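ADP/ATP-dependent NAD(P)H-hydrate dehydratase (Bacillus subtilis, PDB 3RPZ) probably repairs damaged nicotinamide cofactors, dehydrating hydrated NADH and NADPH at the expense of ADP or ATP. Local coordinates at residues P7-T10 with E11-R15; W178-Q181 with L182-V185; G210-K214 with G215-D219. One frame throughout, in Å; residues are numbered along the deposited sequence.

Interaction 1. Residues P7-T10 with E11-R15; sequences PFWT and EEHVR
Trp9 and His13 carry the aromatic part of this contact at the start of helix 11-17. The imidazole of His13 lies in an offset stack on the six-membered ring of Trp9, with centroids 4.8 Å apart and planes inclined by 25°. His13 CB itself stands over the centre of the six-membered ring of Trp9, 3.4 Å from its centroid, a CH-pi contact. Trp9 CG stands anti to its own backbone nitrogen (chi1 -173°), which swings the indole from the loop before the helix under the first turn. That loop is fastened by backbone hydrogen bonds from Pro7 and Trp9 to Leu204. Further along the indole, Val14 CG2 rests against Trp9 NE1 at 3.6 Å, while the N-H itself is spent on Asn241 of helix 235-256. Trp203 meets both rings edge-to-face.

The polar contacts centre on Thr10, the N-cap of the helix. Its OG1 lies 2.9 Å from His13 ND1 in a hydrogen bond whose donor may be either atom, near the plane of the imidazole at its edge. The backbone N of Thr10 also points at His13 ND1, a weak bond, and Glu12 OE1 stands 3.2 Å from Thr10 OG1, at best a weak bond, since the one hydroxyl proton may go to His13 ND1 instead. With chi1 at 66°, OG1 is held between the backbone N and the carbonyl carbon of Thr10, on the side where His13 reaches back. The first turn closes with Val14 N to Thr10 O at 3.0 Å.

One turn apart on the helix, Glu11 and Arg15 form a salt bridge. Arg15 grips the carboxylate of Glu11 side-on, NE and NH2 both reaching OE2, with NH2 at 2.8 Å; the carboxylate oxygen lies in the guanidinium plane. Arg15 NH2 also bonds the carbonyl of Arg277, tying this helix to the C-terminal helix 264-277.

Interaction 2. Residues W178-Q181 with L182-V185; sequences WAAQ and LQTV
Trp178 O accepts the backbone N-H of Leu182 in the last regular turn of helix 171-182, and the chain then leaves the helix through Gln183, whose phi is positive (56°). Thr184 N turns back to Ala179 O at 3.3 Å, while Gln183 N makes a weak bond to Ala180 O. These two bonds define a Schellman motif with Gln183 as its C-prime residue. Gln183 N also makes a weak bond to Ala179 O. The motif turns the chain out of the helix and into strand 185-188, so it forms the link between a helix and a parallel strand of the central sheet.

Gln183 adds a side-chain bond to this helix end. Folded back at chi2 (-66°), it brings NE2 to Ala180 O at 2.9 Å, nearly straight at 171°; the acceptor lies in the amide plane, and the donor meets a lone pair of the carbonyl. The same NE2 also bonds Pro198 O.

Leu182 CG approaches the edge of the indole of Trp178 near its plane, 3.9 Å from Trp178 CE3. Gln181 OE1 lies above one face of the indole, offset toward the rim, and Phe156 meets the ring edge-to-face. Leu182 packs on Leu149 of strand 147-149, the sheet neighbour of strand 185-188.

Interaction 3. Residues G210-K214 with G215-D219; sequences GALAK and GGTGD. With AMP (adenosine monophosphate), chain C.
Thr217 OG1 donates a hydrogen bond to Leu212 O, at 2.7 Å and in the carbonyl plane, across the loop that leads into helix 217-231. A chi1 of 62° sets this OG1 between the backbone N and the carbonyl carbon of Thr217, facing Leu212 O. A second, weak bond from Thr217 N to Lys214 O closes a type II beta turn through Gly215 and Gly216. Gly216 is the N-cap, and its positive phi (103°) would press a side chain against the preceding carbonyl oxygen.

The apolar contact is slight: Leu212 CD2 comes 4.1 Å from Thr217 CG2. Leu212 gives more to the nucleotide, its CB 3.4 Å from AMP N9.

At the phosphate, Gly218 N donates to AMP O1P at 2.9 Å from the first turn of the helix, whose N-terminal end probably favours the negative charge. A side chain at Gly218 would collide with AMP O3P. Thr217 OG1 also lies 3.2 Å from AMP O4', and replacing this threonine with valine would probably leave Leu212 O without its hydroxyl donor and the loop less firmly tied to the helix start. Asp219 OD2 bonds the hydrated cofactor, so AMP and substrate share this helix start.

Lys214 NZ bonds Met54 O of the second subunit, and Arg21 of that subunit holds Gly210 O and Ala213 O. Within the chain, Leu212 packs on His246 and Ala250 of helix 235-256, and both Leu212 and Thr217 on Leu267 of helix 264-277.

In the fold
The three contacts follow in series along the chain, from the N-terminal arm (interaction 1), through the end of helix 171-182 (interaction 2), to the start of helix 217-231 (interaction 3). None touches another: centres lie about 23 Å (1 and 2), 22 Å (1 and 3) and 25 Å (2 and 3) apart. Interaction 2 leads into strand 185-188 of the central mixed sheet, whereas residues 7-10 pair with strand 202-204, at one edge of that sheet within the chain. Interactions 1 and 3 both pack on helix 235-256. Interaction 3 alone forms part of the AMP and cofactor pockets, beside the second subunit; the other two shape helix ends elsewhere in the fold.

Interaction 1. Residues P7-T10 with E11-R15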
# COMPACT_ATOMS: atom_id res chain seq x y z
N PRO A 7 23.08 17.15 -30.08
CA PRO A 7 21.70 16.93 -30.48
C PRO A 7 20.85 16.41 -29.35
O PRO A 7 21.36 15.72 -28.44
CB PRO A 7 21.82 15.87 -31.59
CG PRO A 7 23.03 15.11 -31.17
CD PRO A 7 23.97 16.14 -30.65
N PHE A 8 19.55 16.70 -29.40
CA PHE A 8 18.60 16.11 -28.49
C PHE A 8 18.21 14.71 -28.96
O PHE A 8 18.04 14.43 -30.12
CB PHE A 8 17.35 16.98 -28.37
CG PHE A 8 17.58 18.24 -27.59
CD1 PHE A 8 17.55 18.27 -26.24
CD2 PHE A 8 17.84 19.43 -28.25
CE1 PHE A 8 17.80 19.40 -25.51
CE2 PHE A 8 18.08 20.61 -27.53
CZ PHE A 8 18.03 20.59 -26.13
N TRP A 9 18.04 13.82 -27.99
CA TRP A 9 17.40 12.52 -28.24
C TRP A 9 15.91 12.81 -28.23
O TRP A 9 15.32 13.06 -27.17
CB TRP A 9 17.82 11.49 -27.19
CG TRP A 9 17.36 10.10 -27.43
CD1 TRP A 9 16.41 9.43 -26.73
CD2 TRP A 9 17.87 9.19 -28.41
NE1 TRP A 9 16.28 8.16 -27.22
CE2 TRP A 9 17.20 7.96 -28.23
CE3 TRP A 9 18.86 9.27 -29.40
CZ2 TRP A 9 17.46 6.84 -29.03
CZ3 TRP A 9 19.11 8.17 -30.19
CH2 TRP A 9 18.41 6.95 -29.98
N THR A 10 15.30 12.77 -29.41
CA THR A 10 13.94 13.24 -29.60
C THR A 10 12.92 12.12 -29.61
O THR A 10 13.25 10.94 -29.64
CB THR A 10 13.80 13.93 -30.97
OG1 THR A 10 13.99 12.96 -31.99
CG2 THR A 10 14.84 15.11 -31.12
N GLU A 11 11.66 12.51 -29.56
CA GLU A 11 10.56 11.57 -29.66
C GLU A 11 10.71 10.61 -30.86
O GLU A 11 10.43 9.43 -30.74
CB GLU A 11 9.23 12.33 -29.73
CG GLU A 11 8.08 11.45 -30.18
CD GLU A 11 6.73 12.17 -30.18
OE1 GLU A 11 6.67 13.38 -29.86
OE2 GLU A 11 5.76 11.49 -30.54
N GLU A 12 11.18 11.13 -31.97
CA GLU A 12 11.38 10.31 -33.14
C GLU A 12 12.43 9.20 -32.90
O GLU A 12 12.25 8.09 -33.33
CB GLU A 12 11.78 11.24 -34.28
CG GLU A 12 10.68 12.23 -34.73
CD GLU A 12 10.25 13.37 -33.75
OE1 GLU A 12 11.05 13.91 -32.94
OE2 GLU A 12 9.06 13.76 -33.84
N HIS A 13 13.51 9.53 -32.20
CA HIS A 13 14.53 8.57 -31.88
C HIS A 13 13.99 7.52 -30.90
O HIS A 13 14.31 6.34 -31.02
CB HIS A 13 15.76 9.25 -31.29
CG HIS A 13 16.52 10.06 -32.28
ND1 HIS A 13 16.40 11.43 -32.41
CD2 HIS A 13 17.48 9.68 -33.15
CE1 HIS A 13 17.24 11.83 -33.36
NE2 HIS A 13 17.89 10.80 -33.83
N VAL A 14 13.21 7.94 -29.93
CA VAL A 14 12.58 7.03 -28.96
C VAL A 14 11.66 6.04 -29.68
O VAL A 14 11.78 4.81 -29.53
CB VAL A 14 11.80 7.83 -27.90
CG1 VAL A 14 11.02 6.90 -26.97
CG2 VAL A 14 12.73 8.70 -27.07
N ARG A 15 10.79 6.58 -30.53
CA ARG A 15 9.83 5.72 -31.22
C ARG A 15 10.54 4.69 -32.11
O ARG A 15 10.12 3.54 -32.17
CB ARG A 15 8.85 6.53 -32.07
CG ARG A 15 7.92 7.36 -31.34
CD ARG A 15 6.92 7.98 -32.34
NE ARG A 15 6.04 8.78 -31.53
CZ ARG A 15 4.98 8.31 -30.92
NH1 ARG A 15 4.58 7.04 -31.13
NH2 ARG A 15 4.29 9.13 -30.13

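Interaction 2. Residues W178-Q181 with L182-V185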
# COMPACT_ATOMS: atom_id res chain seq x y z
N TRP A 178 35.15 13.44 -19.74
CA TRP A 178 35.33 12.45 -18.73
C TRP A 178 34.81 11.09 -19.15
O TRP A 178 35.35 10.06 -18.75
CB TRP A 178 34.77 12.92 -17.38
CG TRP A 178 35.72 13.82 -16.73
CD1 TRP A 178 35.80 15.17 -16.86
CD2 TRP A 178 36.81 13.42 -15.88
NE1 TRP A 178 36.88 15.65 -16.11
CE2 TRP A 178 37.49 14.59 -15.50
CE3 TRP A 178 37.22 12.19 -15.35
CZ2 TRP A 178 38.60 14.57 -14.64
CZ3 TRP A 178 38.35 12.18 -14.50
CH2 TRP A 178 38.99 13.35 -14.15
N ALA A 179 33.78 11.02 -19.99
CA ALA A 179 33.37 9.75 -20.56
C ALA A 179 34.49 9.15 -21.38
O ALA A 179 34.75 7.96 -21.35
CB ALA A 179 32.10 9.89 -21.43
N ALA A 180 35.15 9.98 -22.16
CA ALA A 180 36.32 9.55 -22.91
C ALA A 180 37.50 9.10 -22.04
O ALA A 180 38.05 8.03 -22.24
CB ALA A 180 36.73 10.67 -23.91
N GLN A 181 37.84 9.91 -21.02
CA GLN A 181 38.94 9.59 -20.16
C GLN A 181 38.74 8.32 -19.36
O GLN A 181 39.65 7.54 -19.20
CB GLN A 181 39.21 10.76 -19.20
CG GLN A 181 40.40 10.58 -18.25
CD GLN A 181 40.70 11.83 -17.40
OE1 GLN A 181 40.50 12.98 -17.83
NE2 GLN A 181 41.18 11.59 -16.19
N LEU A 182 37.53 8.13 -18.85
CA LEU A 182 37.21 6.97 -18.03
C LEU A 182 36.80 5.75 -18.85
O LEU A 182 36.84 4.62 -18.36
CB LEU A 182 36.10 7.30 -17.03
CG LEU A 182 36.33 8.44 -16.06
CD1 LEU A 182 35.10 8.74 -15.22
CD2 LEU A 182 37.48 8.10 -15.15
N GLN A 183 36.42 5.98 -20.10
CA GLN A 183 35.82 4.97 -20.97
C GLN A 183 34.57 4.35 -20.33
O GLN A 183 34.39 3.14 -20.33
CB GLN A 183 36.85 3.96 -21.47
CG GLN A 183 37.77 4.57 -22.52
CD GLN A 183 36.99 4.92 -23.79
OE1 GLN A 183 36.50 3.99 -24.45
NE2 GLN A 183 36.80 6.22 -24.08
N THR A 184 33.73 5.23 -19.83
CA THR A 184 32.41 4.87 -19.33
C THR A 184 31.38 5.76 -19.97
O THR A 184 31.66 6.87 -20.46
CB THR A 184 32.31 5.08 -17.81
OG1 THR A 184 32.45 6.46 -17.50
CG2 THR A 184 33.34 4.33 -17.06
N VAL A 185 30.13 5.30 -19.98
CA VAL A 185 29.00 6.17 -20.27
C VAL A 185 28.87 7.12 -19.07
O VAL A 185 29.00 6.67 -17.91
CB VAL A 185 27.69 5.39 -20.48
CG1 VAL A 185 26.53 6.34 -20.85
CG2 VAL A 185 27.90 4.32 -21.57

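Interaction 3. Residues G210-K214 with G215-D219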
# COMPACT_ATOMS: atom_id res chain seq x y z
N GLY A 210 10.88 20.68 -13.13
CA GLY A 210 11.22 20.77 -11.73
C GLY A 210 10.44 19.85 -10.81
O GLY A 210 10.77 19.72 -9.63
N ALA A 211 9.43 19.16 -11.31
CA ALA A 211 8.79 18.10 -10.51
C ALA A 211 9.79 17.05 -10.12
O ALA A 211 9.63 16.37 -9.08
CB ALA A 211 7.59 17.50 -11.21
N LEU A 212 10.83 16.88 -10.92
CA LEU A 212 11.89 15.90 -10.65
C LEU A 212 12.89 16.33 -9.59
O LEU A 212 13.71 15.53 -9.15
CB LEU A 212 12.63 15.51 -11.94
CG LEU A 212 11.78 14.82 -12.98
CD1 LEU A 212 12.54 14.72 -14.29
CD2 LEU A 212 11.33 13.44 -12.50
N ALA A 213 12.84 17.60 -9.19
CA ALA A 213 13.80 18.18 -8.23
C ALA A 213 13.43 17.86 -6.78
O ALA A 213 13.06 18.73 -5.99
CB ALA A 213 13.92 19.69 -8.46
N LYS A 214 13.45 16.55 -6.49
CA LYS A 214 13.00 16.05 -5.17
C LYS A 214 13.64 14.70 -4.96
O LYS A 214 13.82 13.91 -5.88
CB LYS A 214 11.49 15.98 -5.08
CG LYS A 214 10.96 15.80 -3.65
CD LYS A 214 9.47 15.71 -3.56
CE LYS A 214 8.75 16.99 -3.95
NZ LYS A 214 7.28 16.78 -4.07
N GLY A 215 13.92 14.39 -3.70
CA GLY A 215 14.55 13.13 -3.34
C GLY A 215 13.87 11.91 -3.94
O GLY A 215 12.66 11.74 -3.85
N GLY A 216 14.74 11.03 -4.45
CA GLY A 216 14.31 9.75 -4.96
C GLY A 216 14.25 9.64 -6.45
O GLY A 216 14.24 8.54 -7.01
N THR A 217 14.09 10.77 -7.14
CA THR A 217 13.88 10.65 -8.58
C THR A 217 15.06 10.04 -9.31
O THR A 217 14.86 9.31 -10.31
CB THR A 217 13.45 11.96 -9.20
OG1 THR A 217 14.49 12.90 -9.01
CG2 THR A 217 12.13 12.48 -8.60
N GLY A 218 16.30 10.30 -8.88
CA GLY A 218 17.43 9.68 -9.50
C GLY A 218 17.57 8.21 -9.17
O GLY A 218 18.09 7.43 -9.96
N ASP A 219 17.04 7.82 -8.01
CA ASP A 219 17.01 6.41 -7.64
C ASP A 219 16.08 5.65 -8.58
O ASP A 219 16.40 4.55 -9.07
CB ASP A 219 16.64 6.27 -6.15
CG ASP A 219 17.52 7.06 -5.25
OD1 ASP A 219 18.77 7.05 -5.43
OD2 ASP A 219 16.99 7.72 -4.32
P AMP C . 19.18 12.66 -8.21
O1P AMP C . 17.94 12.14 -7.40
O2P AMP C . 19.62 13.91 -7.57
O3P AMP C . 20.17 11.51 -8.28
O5' AMP C . 18.62 12.72 -9.63
C5' AMP C . 17.63 13.75 -9.99
C4' AMP C . 16.94 13.37 -11.25
O4' AMP C . 15.86 14.32 -11.53
C3' AMP C . 17.81 13.33 -12.48
O3' AMP C . 17.24 12.45 -13.43
C2' AMP C . 17.66 14.80 -12.90
O2' AMP C . 18.11 15.06 -14.25
C1' AMP C . 16.18 15.01 -12.74
N9 AMP C . 15.84 16.41 -12.46
C8 AMP C . 15.93 17.04 -11.28
N7 AMP C . 15.55 18.36 -11.38
C5 AMP C . 15.19 18.50 -12.67
C6 AMP C . 14.71 19.65 -13.47
N6 AMP C . 14.55 20.85 -12.87
N1 AMP C . 14.48 19.40 -14.76
C2 AMP C . 14.65 18.21 -15.34
N3 AMP C . 15.11 17.10 -14.68
C4 AMP C . 15.37 17.30 -13.42